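Local structure of acetyl-xylan esterase (Streptomyces lividans, 2CC0) at residues Pro67-Thr70 / Gln71-Gln74; Asp78-Ile81 / Ser82-Gln85. The protein removes acetyl groups from acetylated xylan with the help of a bound metal ion, an esterase reaction that serves plant cell wall degradation. One frame throughout, in Å; residues are numbered along the deposited sequence. Where two conformers were deposited one is given.

Contact 1 (67-70 with 71-74) comes first along the chain, in the loop that leaves strand 58-61 and runs into helix 74-90; contact 2 (78-81 with 82-85) follows one turn inside that helix. Their centres lie about 12 Å apart and the two touch: Met-69 packs on Glu-80 and Ile-81, and Pro-67 on Glu-80, so the loop folds back over the helix it leads into. Strand 58-61 belongs to the parallel sheet of the polysaccharide deacetylase fold, and zinc ligands His-62 and His-66 lie in sequence between that strand and contact 1. Both contacts are thus part of the strand-to-helix connection that carries the two metal-binding histidines.

Contact 1: residues Pro67-Thr70 / Gln71-Gln74; sequences PHMT and QLGQ
Leu-72 turns CG beside its own backbone N, anti to the carbonyl carbon (chi1 -54°), and its extended chi2 carries CD1 back to Pro-67 CG at 3.7 Å. The two side chains cross at about a right angle. Met-69, in the modelled conformer bent at both chi2 and chi3, brings SD to 4.0 Å from the same methyl, Leu-72 CD1, which therefore meets both the proline ring and the thioether. Gln-71 runs extended beyond CG alongside His-68, pointing the same way, with its amide plane only 5° from the imidazole plane. The planes match, yet the touch is made at the base of the histidine, with Gln-71 NE2 3.6 Å from His-68 CB. Residues 69-71 form a short 3-10 turn in the loop between strand 58-61 and helix 74-90, and two backbone bonds close it: Gln-71 N to His-68 O at 3.0 Å, and Leu-72 N to Met-69 O at 3.0 Å. A water donates to Thr-70 O and Leu-72 O, bridging the turn's exit, just before Gly-73, which stands at the N-cap position of helix 74-90 with its N hydrogen-bonded to Gln-76 OE1. The imidazole is fixed from outside the turn: ND1 is hydrogen-bonded to Glu-105 and the ring stacks with Tyr-103. The side chain of Pro-67 lies about 9 Å from the zinc ion.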
loop_
_atom_site.group_PDB
_atom_site.type_symbol
_atom_site.label_atom_id
_atom_site.label_comp_id
_atom_site.label_asym_id
_atom_site.label_seq_id
_atom_site.Cartn_x
_atom_site.Cartn_y
_atom_site.Cartn_z
ATOM N N PRO A 67 -9.382 17.352 -10.021
ATOM C CA PRO A 67 -9.720 16.876 -11.372
ATOM C C PRO A 67 -9.562 15.368 -11.449
ATOM O O PRO A 67 -8.946 14.774 -10.553
ATOM C CB PRO A 67 -8.636 17.524 -12.249
ATOM C CG PRO A 67 -7.459 17.620 -11.352
ATOM C CD PRO A 67 -8.014 17.928 -9.970
ATOM N N HIS A 68 -10.072 14.763 -12.518
ATOM C CA HIS A 68 -9.696 13.395 -12.848
ATOM C C HIS A 68 -8.282 13.491 -13.418
ATOM O O HIS A 68 -8.091 13.826 -14.575
ATOM C CB HIS A 68 -10.676 12.841 -13.884
ATOM C CG HIS A 68 -12.023 12.522 -13.323
ATOM N ND1 HIS A 68 -12.323 11.300 -12.757
ATOM C CD2 HIS A 68 -13.150 13.268 -13.235
ATOM C CE1 HIS A 68 -13.577 11.311 -12.334
ATOM N NE2 HIS A 68 -14.100 12.491 -12.617
ATOM N N MET A 69 -7.271 13.209 -12.600
ATOM C CA MET A 69 -5.855 13.512 -12.939
ATOM C C MET A 69 -5.345 12.759 -14.169
ATOM O O MET A 69 -4.497 13.262 -14.897
ATOM C CB MET A 69 -4.915 13.238 -11.742
ATOM C CG MET A 69 -5.078 14.183 -10.514
ATOM S SD MET A 69 -4.356 15.852 -10.643
ATOM C CE MET A 69 -2.592 15.561 -10.402
ATOM N N THR A 70 -5.847 11.552 -14.377
ATOM C CA THR A 70 -5.365 10.739 -15.490
ATOM C C THR A 70 -5.895 11.274 -16.822
ATOM O O THR A 70 -5.431 10.846 -17.877
ATOM C CB THR A 70 -5.689 9.236 -15.311
ATOM O OG1 THR A 70 -7.097 9.025 -15.449
ATOM C CG2 THR A 70 -5.203 8.723 -13.940
ATOM N N GLN A 71 -6.845 12.213 -16.765
ATOM C CA GLN A 71 -7.310 12.899 -17.986
ATOM C C GLN A 71 -6.459 14.132 -18.351
ATOM O O GLN A 71 -6.683 14.764 -19.412
ATOM C CB GLN A 71 -8.782 13.270 -17.832
ATOM C CG GLN A 71 -9.687 12.054 -17.724
ATOM C CD GLN A 71 -11.138 12.409 -17.456
ATOM O OE1 GLN A 71 -11.570 13.541 -17.687
ATOM N NE2 GLN A 71 -11.898 11.443 -16.949
ATOM N N LEU A 72 -5.496 14.471 -17.486
ATOM C CA LEU A 72 -4.619 15.618 -17.688
ATOM C C LEU A 72 -3.295 15.236 -18.315
ATOM O O LEU A 72 -2.832 14.088 -18.194
ATOM C CB LEU A 72 -4.328 16.351 -16.356
ATOM C CG LEU A 72 -5.534 16.805 -15.524
ATOM C CD1 LEU A 72 -5.087 17.426 -14.218
ATOM C CD2 LEU A 72 -6.436 17.750 -16.287
ATOM N N GLY A 73 -2.667 16.208 -18.974
ATOM C CA GLY A 73 -1.277 16.043 -19.380
ATOM C C GLY A 73 -0.356 16.163 -18.182
ATOM O O GLY A 73 -0.755 16.682 -17.132
ATOM N N GLN A 74 0.889 15.721 -18.333
ATOM C CA GLN A 74 1.852 15.749 -17.227
ATOM C C GLN A 74 2.050 17.141 -16.630
ATOM O O GLN A 74 2.090 17.282 -15.412
ATOM C CB GLN A 74 3.196 15.164 -17.660
ATOM C CG GLN A 74 4.213 15.096 -16.533
ATOM C CD GLN A 74 5.394 14.193 -16.832
ATOM O OE1 GLN A 74 5.410 13.463 -17.826
ATOM N NE2 GLN A 74 6.390 14.228 -15.956
HETATM O O HOH W 1 -2.569 10.988 -18.275
#

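Contact 2: residues Asp78-Ile81 / Ser82-Gln85; sequences DSEI and SRTQ
Ser-82 and Thr-84 both fold their hydroxyls back onto the preceding turn of their own helix. In the modelled conformer Ser-82 OG, placed between its backbone N and carbonyl carbon (chi1 59°), donates to Asp-78 O at 2.7 Å from above the carbonyl plane. Ser-82 N donates to the same oxygen, so in this conformer two donors grip it. Thr-84 OG1 donates to Glu-80 O at 2.9 Å; the backbone bond from Thr-84 N to Glu-80 O is weak, at 3.4 Å. Helix 74-90, one of the helices packed around the parallel sheet of this deacetylase fold, supplies the i to i+4 backbone bonds beneath: Ser-82 N to Asp-78 O, Arg-83 N to Ser-79 O and Gln-85 N to Ile-81 O. Arg-83, in the modelled one of its two conformers, reaches back along the helix past Ser-79, but its CD is crowded against that serine, which leaves a weak bond from NH1 to Ser-79 OG doubtful. In this conformer Glu-80 passes the arginine at a slant, the carboxylate turned 83° from the guanidinium plane. Glu-80 OE2 then stays 4.1 Å from Arg-83 NH1, too far for a salt bridge, though the opposite charges may still attract. The carboxylate is instead held by Thr-65 and by the amide of Tyr-64, whose ring takes a cation-pi contact from Arg-83. The Ile-81 side chain packs on Leu-110 and Val-113 of helix 108-116, and Asp-78 joins the same neighbouring region through a salt bridge to Lys-116 and a hydrogen bond to Tyr-117.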
loop_
_atom_site.group_PDB
_atom_site.type_symbol
_atom_site.label_atom_id
_atom_site.label_comp_id
_atom_site.label_asym_id
_atom_site.label_seq_id
_atom_site.Cartn_x
_atom_site.Cartn_y
_atom_site.Cartn_z
ATOM N N ASP A 78 1.433 18.217 -12.816
ATOM C CA ASP A 78 2.509 18.857 -12.076
ATOM C C ASP A 78 2.003 20.148 -11.407
ATOM O O ASP A 78 2.215 20.362 -10.220
ATOM C CB ASP A 78 3.674 19.124 -13.014
ATOM C CG ASP A 78 4.959 19.460 -12.271
ATOM O OD1 ASP A 78 4.968 20.453 -11.531
ATOM O OD2 ASP A 78 5.965 18.725 -12.439
ATOM N N SER A 79 1.298 20.983 -12.168
ATOM C CA SER A 79 0.706 22.189 -11.615
ATOM C C SER A 79 -0.243 21.908 -10.444
ATOM O O SER A 79 -0.172 22.563 -9.406
ATOM C CB SER A 79 -0.040 22.948 -12.729
ATOM O OG SER A 79 -0.644 24.122 -12.221
ATOM N N GLU A 80 -1.120 20.927 -10.605
ATOM C CA GLU A 80 -2.081 20.596 -9.564
ATOM C C GLU A 80 -1.377 20.154 -8.279
ATOM O O GLU A 80 -1.735 20.565 -7.168
ATOM C CB GLU A 80 -3.000 19.476 -10.078
ATOM C CG GLU A 80 -4.088 19.953 -11.047
ATOM C CD GLU A 80 -5.369 20.426 -10.365
ATOM O OE1 GLU A 80 -5.627 20.053 -9.207
ATOM O OE2 GLU A 80 -6.134 21.181 -11.015
ATOM N N ILE A 81 -0.379 19.294 -8.424
ATOM C CA ILE A 81 0.337 18.780 -7.252
ATOM C C ILE A 81 1.233 19.853 -6.589
ATOM O O ILE A 81 1.192 20.065 -5.356
ATOM C CB ILE A 81 1.108 17.498 -7.620
ATOM C CG1 ILE A 81 0.102 16.329 -7.668
ATOM C CG2 ILE A 81 2.185 17.204 -6.589
ATOM C CD1 ILE A 81 0.668 15.024 -8.233
ATOM N N SER A 82 2.019 20.549 -7.413
ATOM C CA SER A 82 2.937 21.545 -6.875
ATOM C C SER A 82 2.207 22.718 -6.203
ATOM O O SER A 82 2.618 23.169 -5.136
ATOM C CB SER A 82 3.900 22.034 -7.949
ATOM O OG SER A 82 3.198 22.607 -9.024
ATOM N N ARG A 83 1.123 23.196 -6.800
ATOM C CA ARG A 83 0.369 24.303 -6.202
ATOM C C ARG A 83 -0.210 23.894 -4.853
ATOM O O ARG A 83 -0.324 24.704 -3.939
ATOM C CB ARG A 83 -0.729 24.790 -7.143
ATOM C CG ARG A 83 -0.183 25.615 -8.313
ATOM C CD ARG A 83 -0.909 25.269 -9.600
ATOM N NE ARG A 83 -2.251 25.804 -9.627
ATOM C CZ ARG A 83 -3.313 25.210 -10.162
ATOM N NH1 ARG A 83 -3.224 24.020 -10.738
ATOM N NH2 ARG A 83 -4.481 25.833 -10.119
ATOM N N THR A 84 -0.594 22.616 -4.743
ATOM C CA THR A 84 -1.112 22.131 -3.473
ATOM C C THR A 84 -0.007 22.008 -2.389
ATOM O O THR A 84 -0.263 22.326 -1.212
ATOM C CB THR A 84 -1.898 20.815 -3.696
ATOM O OG1 THR A 84 -2.955 21.073 -4.633
ATOM C CG2 THR A 84 -2.499 20.327 -2.382
ATOM N N GLN A 85 1.197 21.547 -2.779
ATOM C CA GLN A 85 2.349 21.526 -1.858
ATOM C C GLN A 85 2.561 22.943 -1.315
ATOM O O GLN A 85 2.664 23.150 -0.112
ATOM C CB GLN A 85 3.632 21.058 -2.566
ATOM C CG GLN A 85 3.640 19.574 -2.998
ATOM C CD GLN A 85 3.532 18.621 -1.802
ATOM O OE1 GLN A 85 2.427 18.271 -1.372
ATOM N NE2 GLN A 85 4.683 18.253 -1.221
#